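Gluconate kinase (Lactobacillus acidophilus, PDB 3LL3) binds ATP and D-xylulose and probably transfers phosphate from ATP to a sugar or sugar acid, as other FGGY-family carbohydrate kinases do. Local coordinates at residues 45-50 with 94-99; 77-82 with 155-160; 419-424 with 459-464. All blocks are in the same frame, centred on the assembly; numbering follows the deposited sequence.

Interaction 1: residues 45-50 with 94-99; sequences AEEDPK and TNSITW. With XUL (D-xylulose), chain E.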
loop_
_atom_site.group_PDB
_atom_site.type_symbol
_atom_site.label_atom_id
_atom_site.label_comp_id
_atom_site.label_asym_id
_atom_site.label_seq_id
_atom_site.Cartn_x
_atom_site.Cartn_y
_atom_site.Cartn_z
ATOM N N ALA A 45 -7.243 24.204 17.306
ATOM C CA ALA A 45 -8.413 23.468 17.754
ATOM C C ALA A 45 -8.857 23.972 19.120
ATOM O O ALA A 45 -8.456 23.429 20.153
ATOM C CB ALA A 45 -8.105 21.975 17.797
ATOM N N GLU A 46 -9.669 25.027 19.116
ATOM C CA GLU A 46 -10.116 25.679 20.344
ATOM C C GLU A 46 -11.634 25.702 20.385
ATOM O O GLU A 46 -12.297 25.578 19.353
ATOM C CB GLU A 46 -9.606 27.124 20.416
ATOM C CG GLU A 46 -8.094 27.279 20.352
ATOM C CD GLU A 46 -7.652 28.737 20.441
ATOM O OE1 GLU A 46 -8.521 29.633 20.506
ATOM O OE2 GLU A 46 -6.433 28.987 20.452
ATOM N N GLU A 47 -12.192 25.854 21.576
ATOM C CA GLU A 47 -13.610 26.150 21.667
ATOM C C GLU A 47 -13.852 27.197 22.736
ATOM O O GLU A 47 -13.033 27.375 23.646
ATOM C CB GLU A 47 -14.453 24.882 21.879
ATOM C CG GLU A 47 -13.829 23.843 22.786
ATOM C CD GLU A 47 -14.418 22.442 22.588
ATOM O OE1 GLU A 47 -14.484 21.685 23.580
ATOM O OE2 GLU A 47 -14.812 22.093 21.456
ATOM N N ASP A 48 -14.972 27.903 22.605
ATOM C CA ASP A 48 -15.320 28.997 23.508
ATOM C C ASP A 48 -15.970 28.459 24.788
ATOM O O ASP A 48 -17.073 27.906 24.749
ATOM C CB ASP A 48 -16.256 29.979 22.793
ATOM C CG ASP A 48 -16.570 31.224 23.625
ATOM O OD1 ASP A 48 -16.353 31.219 24.858
ATOM O OD2 ASP A 48 -17.051 32.214 23.034
ATOM N N PRO A 49 -15.273 28.606 25.929
ATOM C CA PRO A 49 -15.782 28.106 27.209
ATOM C C PRO A 49 -17.154 28.688 27.545
ATOM O O PRO A 49 -17.959 27.978 28.140
ATOM C CB PRO A 49 -14.723 28.575 28.210
ATOM C CG PRO A 49 -13.495 28.670 27.418
ATOM C CD PRO A 49 -13.927 29.181 26.072
ATOM N N LYS A 50 -17.413 29.938 27.159
ATOM C CA LYS A 50 -18.729 30.556 27.378
ATOM C C LYS A 50 -19.866 29.831 26.628
ATOM O O LYS A 50 -20.947 29.610 27.187
ATOM C CB LYS A 50 -18.702 32.042 26.999
ATOM C CG LYS A 50 -17.895 32.901 27.947
ATOM C CD LYS A 50 -17.719 34.314 27.417
ATOM C CE LYS A 50 -17.377 35.271 28.540
ATOM N NZ LYS A 50 -18.446 35.279 29.580
ATOM N N THR A 94 -7.974 33.048 27.514
ATOM C CA THR A 94 -7.820 32.209 26.329
ATOM C C THR A 94 -9.129 31.463 26.105
ATOM O O THR A 94 -9.987 31.420 26.984
ATOM C CB THR A 94 -6.752 31.109 26.535
ATOM O OG1 THR A 94 -7.222 30.186 27.519
ATOM C CG2 THR A 94 -5.420 31.677 27.009
ATOM N N ASN A 95 -9.280 30.874 24.929
ATOM C CA ASN A 95 -10.326 29.874 24.723
ATOM C C ASN A 95 -9.902 28.554 25.354
ATOM O O ASN A 95 -8.824 28.450 25.943
ATOM C CB ASN A 95 -10.579 29.659 23.233
ATOM C CG ASN A 95 -11.331 30.807 22.598
ATOM O OD1 ASN A 95 -12.286 31.326 23.164
ATOM N ND2 ASN A 95 -10.907 31.200 21.405
ATOM N N SER A 96 -10.739 27.534 25.219
ATOM C CA SER A 96 -10.351 26.210 25.657
ATOM C C SER A 96 -9.511 25.590 24.558
ATOM O O SER A 96 -10.009 25.320 23.466
ATOM C CB SER A 96 -11.578 25.350 25.946
ATOM O OG SER A 96 -11.191 24.050 26.352
ATOM N N ILE A 97 -8.231 25.384 24.839
ATOM C CA ILE A 97 -7.326 24.776 23.874
ATOM C C ILE A 97 -7.443 23.265 24.003
ATOM O O ILE A 97 -6.942 22.685 24.965
ATOM C CB ILE A 97 -5.874 25.214 24.136
ATOM C CG1 ILE A 97 -5.784 26.740 24.192
ATOM C CG2 ILE A 97 -4.937 24.669 23.067
ATOM C CD1 ILE A 97 -4.391 27.239 24.356
ATOM N N THR A 98 -8.125 22.624 23.054
ATOM C CA THR A 98 -8.452 21.198 23.191
ATOM C C THR A 98 -7.281 20.262 22.963
ATOM O O THR A 98 -6.234 20.662 22.466
ATOM C CB THR A 98 -9.568 20.770 22.225
ATOM O OG1 THR A 98 -9.047 20.699 20.891
ATOM C CG2 THR A 98 -10.730 21.762 22.295
ATOM N N TRP A 99 -7.482 18.993 23.301
ATOM C CA TRP A 99 -6.441 18.001 23.128
ATOM C C TRP A 99 -5.928 18.009 21.686
ATOM O O TRP A 99 -4.765 17.726 21.459
ATOM C CB TRP A 99 -6.948 16.604 23.495
ATOM C CG TRP A 99 -7.928 16.092 22.506
ATOM C CD1 TRP A 99 -9.284 16.273 22.523
ATOM C CD2 TRP A 99 -7.637 15.340 21.327
ATOM N NE1 TRP A 99 -9.850 15.672 21.428
ATOM C CE2 TRP A 99 -8.862 15.091 20.678
ATOM C CE3 TRP A 99 -6.459 14.844 20.762
ATOM C CZ2 TRP A 99 -8.946 14.366 19.486
ATOM C CZ3 TRP A 99 -6.541 14.131 19.587
ATOM C CH2 TRP A 99 -7.777 13.894 18.960
HETATM C C1 XUL E . -7.905 9.920 26.486
HETATM C C2 XUL E . -7.019 10.792 25.578
HETATM C C3 XUL E . -7.664 11.713 24.506
HETATM C C4 XUL E . -9.182 11.943 24.645
HETATM C C5 XUL E . -9.569 12.840 25.835
HETATM O O1 XUL E . -7.674 8.559 26.214
HETATM O O2 XUL E . -5.818 10.714 25.677
HETATM O O3 XUL E . -7.464 11.152 23.232
HETATM O O4 XUL E . -9.625 12.552 23.454
HETATM O O5 XUL E . -10.820 13.450 25.630
HETATM O O HOH W 1 -7.126 31.108 23.058
HETATM O O HOH W 2 -12.824 22.277 25.438
#
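Glu-46 and Glu-47 pair with Ile-97 and Ser-96 in a two-stranded antiparallel ribbon within the N-terminal domain of this FGGY kinase. The tight part lies along the backbones. Glu-47 and Ser-96 form a hydrogen-bonded pair, with Glu-47 N to Ser-96 O at 2.9 Å and Ser-96 N to Glu-47 O at 2.8 Å, while Glu-46 faces Ile-97 in the neighbouring non-hydrogen-bonded pair. One step further, Ala-45 O is gripped twice by Thr-98. The backbone N arrives almost in line with the carbonyl, and OG1, at 2.9 Å from Ala-45 O, comes from above the carbonyl plane. A chi1 of 74° sets OG1 of Thr-98 between its own N and carbonyl carbon, where it also meets Ala-100 N. The same rotation turns CG2 of Thr-98 against CG and the carboxylate carbon CD of Glu-47, 3.8 Å from CD, the two side chains crossing at about a right angle. Water bridges the buried Glu-47 OE1 and Ser-96 OG.

The side with Glu-46 and Asn-95 is looser; both residues are partly exposed. There the amide of Asn-95 reaches across, and its ND2 donates at 3.0 Å to Glu-46 OE1, which lies in the amide plane; the N-H...O angle is 167°. The carboxylate itself is rolled 66° from that amide, its OE2 tied back to Gln-44 NE2. A second water accepts from Asn-95 N and bonds only weakly to Glu-46 OE1. At the ribbon's end Asp-48 N-caps helix 49-65 by accepting from Lys-50 N. Past the opposite end comes Trp-99, whose indole carries the O4 hydroxyl of D-xylulose over one face, off-centre, 3.7 Å from NE1.

Interaction 2: residues 77-82 with 155-160; sequences SSQMHS and IGIKEY. With XUL (D-xylulose), chain E.
Ser-82 OG takes the N-H of Ile-157 in a nearly straight bond, 2.9 Å from OG to N and 168° at the hydrogen, so the first turn of helix 157-166 is met by a side chain from another part of the chain. A chi1 of 75° puts this OG between the serine's own N and carbonyl carbon, from where it meets Ile-157 N. Gly-156, the N-cap residue, lies just beside it, its CA 3.4 Å from Ser-82 OG. The CG2 branch of Ile-157 touches two serines, 3.6 Å from Ser-78 OG as well as from Ser-82 OG, and it also touches the CG of Gln-79. Lys-158 lays its CB against Ser-78 CB at 3.7 Å and carries its amine away to Leu-235 O and Asp-172.

Behind these contacts, Ser-78 OG donates to a lone pair of Gln-79 O, a bond between adjacent residues where strand 70-78 ends. Ile-157 packs further on Ile-52 of helix 49-65.

On its far side the same segment holds D-xylulose. The backbone N of Met-80, a selenomethionine, donates to O5, and His-81 NE2 donates to O2 at 2.9 Å. Met-80 CB sits over the centre of the imidazole, whose ND1 is bonded to Gly-178 O. This is a sugar-pocket loop of the FGGY N-terminal domain, following a strand of its actin-like ATPase core.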
loop_
_atom_site.group_PDB
_atom_site.type_symbol
_atom_site.label_atom_id
_atom_site.label_comp_id
_atom_site.label_asym_id
_atom_site.label_seq_id
_atom_site.Cartn_x
_atom_site.Cartn_y
_atom_site.Cartn_z
ATOM N N SER A 77 -18.666 13.944 33.237
ATOM C CA SER A 77 -17.653 13.267 32.446
ATOM C C SER A 77 -17.159 14.316 31.447
ATOM O O SER A 77 -17.951 15.125 30.953
ATOM C CB SER A 77 -18.254 12.071 31.716
ATOM O OG SER A 77 -17.312 11.506 30.825
ATOM N N SER A 78 -15.858 14.353 31.186
ATOM C CA SER A 78 -15.311 15.450 30.392
ATOM C C SER A 78 -14.146 15.030 29.493
ATOM O O SER A 78 -13.343 14.180 29.875
ATOM C CB SER A 78 -14.864 16.583 31.329
ATOM O OG SER A 78 -14.198 17.610 30.617
ATOM N N GLN A 79 -14.066 15.644 28.312
ATOM C CA GLN A 79 -12.886 15.561 27.471
ATOM C C GLN A 79 -11.649 15.864 28.317
ATOM O O GLN A 79 -11.742 16.540 29.334
ATOM C CB GLN A 79 -12.972 16.598 26.355
ATOM C CG GLN A 79 -12.945 18.020 26.882
ATOM C CD GLN A 79 -13.256 19.060 25.820
ATOM O OE1 GLN A 79 -14.415 19.418 25.593
ATOM N NE2 GLN A 79 -12.213 19.584 25.195
HETATM N N MSE A 80 -10.506 15.354 27.886
HETATM C CA MSE A 80 -9.253 15.502 28.615
HETATM C C MSE A 80 -8.301 16.462 27.925
HETATM O O MSE A 80 -8.485 16.784 26.757
HETATM C CB MSE A 80 -8.567 14.152 28.752
HETATM C CG MSE A 80 -9.394 13.131 29.484
HETATM SE SE MSE A 80 -8.412 11.454 29.764
HETATM C CE MSE A 80 -7.252 12.067 31.254
ATOM N N HIS A 81 -7.306 16.930 28.677
ATOM C CA HIS A 81 -6.161 17.639 28.124
ATOM C C HIS A 81 -6.465 19.083 27.715
ATOM O O HIS A 81 -5.610 19.748 27.138
ATOM C CB HIS A 81 -5.571 16.881 26.919
ATOM C CG HIS A 81 -5.414 15.404 27.135
ATOM N ND1 HIS A 81 -4.711 14.869 28.197
ATOM C CD2 HIS A 81 -5.853 14.347 26.410
ATOM C CE1 HIS A 81 -4.747 13.550 28.128
ATOM N NE2 HIS A 81 -5.429 13.207 27.051
ATOM N N SER A 82 -7.665 19.572 28.002
ATOM C CA SER A 82 -8.000 20.940 27.620
ATOM C C SER A 82 -7.318 21.929 28.572
ATOM O O SER A 82 -7.025 21.603 29.717
ATOM C CB SER A 82 -9.513 21.179 27.602
ATOM O OG SER A 82 -10.051 21.283 28.919
ATOM N N ILE A 155 -6.567 25.967 33.943
ATOM C CA ILE A 155 -7.582 24.970 34.256
ATOM C C ILE A 155 -8.059 24.271 33.002
ATOM O O ILE A 155 -7.654 24.620 31.898
ATOM C CB ILE A 155 -8.813 25.619 34.932
ATOM C CG1 ILE A 155 -9.480 26.603 33.973
ATOM C CG2 ILE A 155 -8.416 26.325 36.247
ATOM C CD1 ILE A 155 -10.613 27.429 34.627
ATOM N N GLY A 156 -8.942 23.291 33.179
ATOM C CA GLY A 156 -9.570 22.629 32.049
ATOM C C GLY A 156 -11.039 22.986 32.005
ATOM O O GLY A 156 -11.561 23.605 32.935
ATOM N N ILE A 157 -11.716 22.585 30.936
ATOM C CA ILE A 157 -13.127 22.918 30.754
ATOM C C ILE A 157 -14.025 22.371 31.869
ATOM O O ILE A 157 -15.023 23.002 32.233
ATOM C CB ILE A 157 -13.653 22.413 29.393
ATOM C CG1 ILE A 157 -15.083 22.907 29.169
ATOM C CG2 ILE A 157 -13.605 20.882 29.339
ATOM C CD1 ILE A 157 -15.176 24.400 28.902
ATOM N N LYS A 158 -13.724 21.190 32.402
ATOM C CA LYS A 158 -14.562 20.715 33.494
ATOM C C LYS A 158 -14.448 21.648 34.716
ATOM O O LYS A 158 -15.459 21.996 35.319
ATOM C CB LYS A 158 -14.325 19.245 33.867
ATOM C CG LYS A 158 -15.169 18.795 35.083
ATOM C CD LYS A 158 -15.290 17.253 35.198
ATOM C CE LYS A 158 -14.012 16.611 35.760
ATOM N NZ LYS A 158 -13.911 16.788 37.253
ATOM N N GLU A 159 -13.225 22.047 35.064
ATOM C CA GLU A 159 -12.988 22.996 36.159
ATOM C C GLU A 159 -13.707 24.324 35.900
ATOM O O GLU A 159 -14.327 24.889 36.791
ATOM C CB GLU A 159 -11.490 23.264 36.338
ATOM C CG GLU A 159 -10.691 22.077 36.847
ATOM C CD GLU A 159 -10.569 21.012 35.787
ATOM O OE1 GLU A 159 -10.150 21.373 34.659
ATOM O OE2 GLU A 159 -10.924 19.835 36.069
ATOM N N TYR A 160 -13.612 24.806 34.669
ATOM C CA TYR A 160 -14.270 26.036 34.280
ATOM C C TYR A 160 -15.760 25.991 34.574
ATOM O O TYR A 160 -16.293 26.889 35.242
ATOM C CB TYR A 160 -14.064 26.324 32.791
ATOM C CG TYR A 160 -14.798 27.587 32.370
ATOM C CD1 TYR A 160 -14.372 28.830 32.798
ATOM C CD2 TYR A 160 -15.933 27.527 31.567
ATOM C CE1 TYR A 160 -15.046 29.984 32.437
ATOM C CE2 TYR A 160 -16.613 28.679 31.195
ATOM C CZ TYR A 160 -16.165 29.903 31.632
ATOM O OH TYR A 160 -16.842 31.049 31.258
HETATM C C1 XUL E . -7.905 9.920 26.486
HETATM C C2 XUL E . -7.019 10.792 25.578
HETATM C C3 XUL E . -7.664 11.713 24.506
HETATM C C4 XUL E . -9.182 11.943 24.645
HETATM C C5 XUL E . -9.569 12.840 25.835
HETATM O O1 XUL E . -7.674 8.559 26.214
HETATM O O2 XUL E . -5.818 10.714 25.677
HETATM O O3 XUL E . -7.464 11.152 23.232
HETATM O O4 XUL E . -9.625 12.552 23.454
HETATM O O5 XUL E . -10.820 13.450 25.630
#

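Interaction 3: residues 419-424 with 459-464; sequences VPIVTM and KVYFPN
The Tyr-461 ring has the carbonyl of Ile-421 at its edge, the oxygen lying in the ring plane 3.6 Å from CD2. Further along the same ring, the Thr-423 methyl CG2 approaches CE2 at 3.9 Å, the two side chains crossing obliquely. The Tyr-461 OH is hydrogen-bonded to Asp-407 and Arg-410 at the start of helix 407-417. Phe-462, just past the strand, lies on the side of Val-460 and Val-422. Val-460 CG1 lies over one face of its ring, off-centre, and Pro-420 CG comes to within 4.0 Å of CD2. Pro-420 CB also meets Val-460 CG1, which joins these three residues in an apolar patch at the partly exposed surface.

Between these two sides the strands run antiparallel. Ile-421 and Tyr-461 exchange both backbone bonds: Ile-421 O receives Tyr-461 N at 2.7 Å, and Tyr-461 O receives Ile-421 N at 2.9 Å. Val-422 and Val-460 are the next, non-hydrogen-bonded pair, and then Thr-423 N reaches Lys-459 O at 2.8 Å. A chi1 of 50° holds Thr-423 OG1 between its N and carbonyl carbon, 3.3 Å from Lys-459 CB. At the opposite end, past Pro-420 and Phe-462, Pro-463 lays CG 3.6 Å from Val-419 N.

Strand 457-461 is thereby added as the outermost member of the large C-terminal-domain sheet, next to 421-424. The polar bonds across the contact come mainly from the main chain and fix its register, whereas the side chains supply apolar packing, and the tyrosine hydroxyl bonds to helix 407-417 instead of across the contact.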
loop_
_atom_site.group_PDB
_atom_site.type_symbol
_atom_site.label_atom_id
_atom_site.label_comp_id
_atom_site.label_asym_id
_atom_site.label_seq_id
_atom_site.Cartn_x
_atom_site.Cartn_y
_atom_site.Cartn_z
ATOM N N VAL A 419 -9.511 -13.236 22.492
ATOM C CA VAL A 419 -10.164 -13.227 23.794
ATOM C C VAL A 419 -11.652 -12.936 23.523
ATOM O O VAL A 419 -12.002 -12.373 22.475
ATOM C CB VAL A 419 -9.532 -12.181 24.774
ATOM C CG1 VAL A 419 -8.013 -12.259 24.780
ATOM C CG2 VAL A 419 -9.941 -10.799 24.412
ATOM N N PRO A 420 -12.542 -13.348 24.435
ATOM C CA PRO A 420 -13.953 -13.082 24.145
ATOM C C PRO A 420 -14.257 -11.582 24.097
ATOM O O PRO A 420 -13.692 -10.799 24.873
ATOM C CB PRO A 420 -14.684 -13.745 25.317
ATOM C CG PRO A 420 -13.708 -14.753 25.855
ATOM C CD PRO A 420 -12.368 -14.127 25.671
ATOM N N ILE A 421 -15.143 -11.200 23.182
ATOM C CA ILE A 421 -15.597 -9.826 23.053
ATOM C C ILE A 421 -16.987 -9.728 23.690
ATOM O O ILE A 421 -17.905 -10.480 23.324
ATOM C CB ILE A 421 -15.664 -9.406 21.560
ATOM C CG1 ILE A 421 -14.265 -9.441 20.912
ATOM C CG2 ILE A 421 -16.390 -8.070 21.398
ATOM C CD1 ILE A 421 -13.369 -8.314 21.332
ATOM N N VAL A 422 -17.127 -8.836 24.667
ATOM C CA VAL A 422 -18.404 -8.608 25.331
ATOM C C VAL A 422 -18.982 -7.256 24.965
ATOM O O VAL A 422 -18.388 -6.222 25.271
ATOM C CB VAL A 422 -18.259 -8.670 26.861
ATOM C CG1 VAL A 422 -19.609 -8.482 27.522
ATOM C CG2 VAL A 422 -17.603 -9.971 27.276
ATOM N N THR A 423 -20.141 -7.253 24.317
ATOM C CA THR A 423 -20.786 -6.004 23.951
ATOM C C THR A 423 -21.702 -5.593 25.091
ATOM O O THR A 423 -22.099 -6.427 25.900
ATOM C CB THR A 423 -21.565 -6.116 22.631
ATOM O OG1 THR A 423 -22.416 -7.269 22.680
ATOM C CG2 THR A 423 -20.607 -6.258 21.474
HETATM N N MSE A 424 -22.008 -4.306 25.172
HETATM C CA MSE A 424 -22.702 -3.759 26.337
HETATM C C MSE A 424 -24.072 -3.249 25.946
HETATM O O MSE A 424 -24.283 -2.800 24.818
HETATM C CB MSE A 424 -21.893 -2.609 26.959
HETATM C CG MSE A 424 -20.415 -2.924 27.110
HETATM SE SE MSE A 424 -20.087 -4.444 28.323
HETATM C CE MSE A 424 -20.987 -3.683 29.919
ATOM N N LYS A 459 -24.128 -9.096 24.523
ATOM C CA LYS A 459 -23.752 -10.307 23.776
ATOM C C LYS A 459 -22.272 -10.639 23.961
ATOM O O LYS A 459 -21.460 -9.731 24.156
ATOM C CB LYS A 459 -24.047 -10.134 22.281
ATOM C CG LYS A 459 -25.397 -10.685 21.848
ATOM C CD LYS A 459 -26.421 -9.604 21.612
ATOM C CE LYS A 459 -26.379 -9.126 20.174
ATOM N NZ LYS A 459 -27.334 -9.898 19.347
ATOM N N VAL A 460 -21.925 -11.926 23.914
ATOM C CA VAL A 460 -20.527 -12.336 23.979
ATOM C C VAL A 460 -20.125 -13.036 22.667
ATOM O O VAL A 460 -20.902 -13.818 22.098
ATOM C CB VAL A 460 -20.249 -13.296 25.137
ATOM C CG1 VAL A 460 -18.762 -13.559 25.256
ATOM C CG2 VAL A 460 -20.819 -12.763 26.439
ATOM N N TYR A 461 -18.922 -12.744 22.191
ATOM C CA TYR A 461 -18.394 -13.371 20.984
ATOM C C TYR A 461 -17.105 -14.104 21.326
ATOM O O TYR A 461 -16.125 -13.465 21.700
ATOM C CB TYR A 461 -18.124 -12.297 19.924
ATOM C CG TYR A 461 -19.377 -11.550 19.521
ATOM C CD1 TYR A 461 -20.068 -11.884 18.363
ATOM C CD2 TYR A 461 -19.879 -10.526 20.308
ATOM C CE1 TYR A 461 -21.207 -11.213 17.995
ATOM C CE2 TYR A 461 -21.020 -9.852 19.949
ATOM C CZ TYR A 461 -21.687 -10.200 18.790
ATOM O OH TYR A 461 -22.848 -9.531 18.432
ATOM N N PHE A 462 -17.100 -15.435 21.214
ATOM C CA PHE A 462 -15.880 -16.192 21.485
ATOM C C PHE A 462 -15.029 -16.339 20.232
ATOM O O PHE A 462 -15.565 -16.442 19.132
ATOM C CB PHE A 462 -16.197 -17.570 22.060
ATOM C CG PHE A 462 -16.993 -17.518 23.330
ATOM C CD1 PHE A 462 -18.384 -17.514 23.289
ATOM C CD2 PHE A 462 -16.356 -17.453 24.560
ATOM C CE1 PHE A 462 -19.140 -17.437 24.475
ATOM C CE2 PHE A 462 -17.106 -17.393 25.750
ATOM C CZ PHE A 462 -18.505 -17.385 25.693
ATOM N N PRO A 463 -13.697 -16.342 20.396
ATOM C CA PRO A 463 -12.785 -16.531 19.258
ATOM C C PRO A 463 -13.093 -17.843 18.546
ATOM O O PRO A 463 -13.266 -18.863 19.201
ATOM C CB PRO A 463 -11.408 -16.602 19.920
ATOM C CG PRO A 463 -11.590 -15.828 21.222
ATOM C CD PRO A 463 -12.975 -16.181 21.669
ATOM N N ASN A 464 -13.215 -17.795 17.227
ATOM C CA ASN A 464 -13.268 -18.996 16.407
ATOM C C ASN A 464 -11.819 -19.478 16.216
ATOM O O ASN A 464 -10.973 -18.748 15.681
ATOM C CB ASN A 464 -13.981 -18.677 15.087
ATOM C CG ASN A 464 -13.909 -19.807 14.089
ATOM O OD1 ASN A 464 -12.826 -20.187 13.639
ATOM N ND2 ASN A 464 -15.073 -20.336 13.708
#

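Overall arrangement
Interactions 1 and 2 form one neighbourhood in the N-terminal domain, their centres 10 Å apart. Their segments alternate along the chain, and helix 49-65 leads from the ribbon of interaction 1 into strand 70-78 of interaction 2. Pro-49 O packs on Tyr-160, and both contacts reach the bound D-xylulose, through Trp-99 and through Met-80 and His-81. Interaction 3 follows later in the chain, across the molecule's centre, centre to centre 39 Å from interaction 1 and 33 Å from interaction 2. It closes the edge of the other large sheet, whose strand 396-400 leads to the ATP-binding Gly-401 and Gly-402. Interactions 1 and 2 thus belong to the sugar side, interaction 3 to the sheet leading to the nucleotide site.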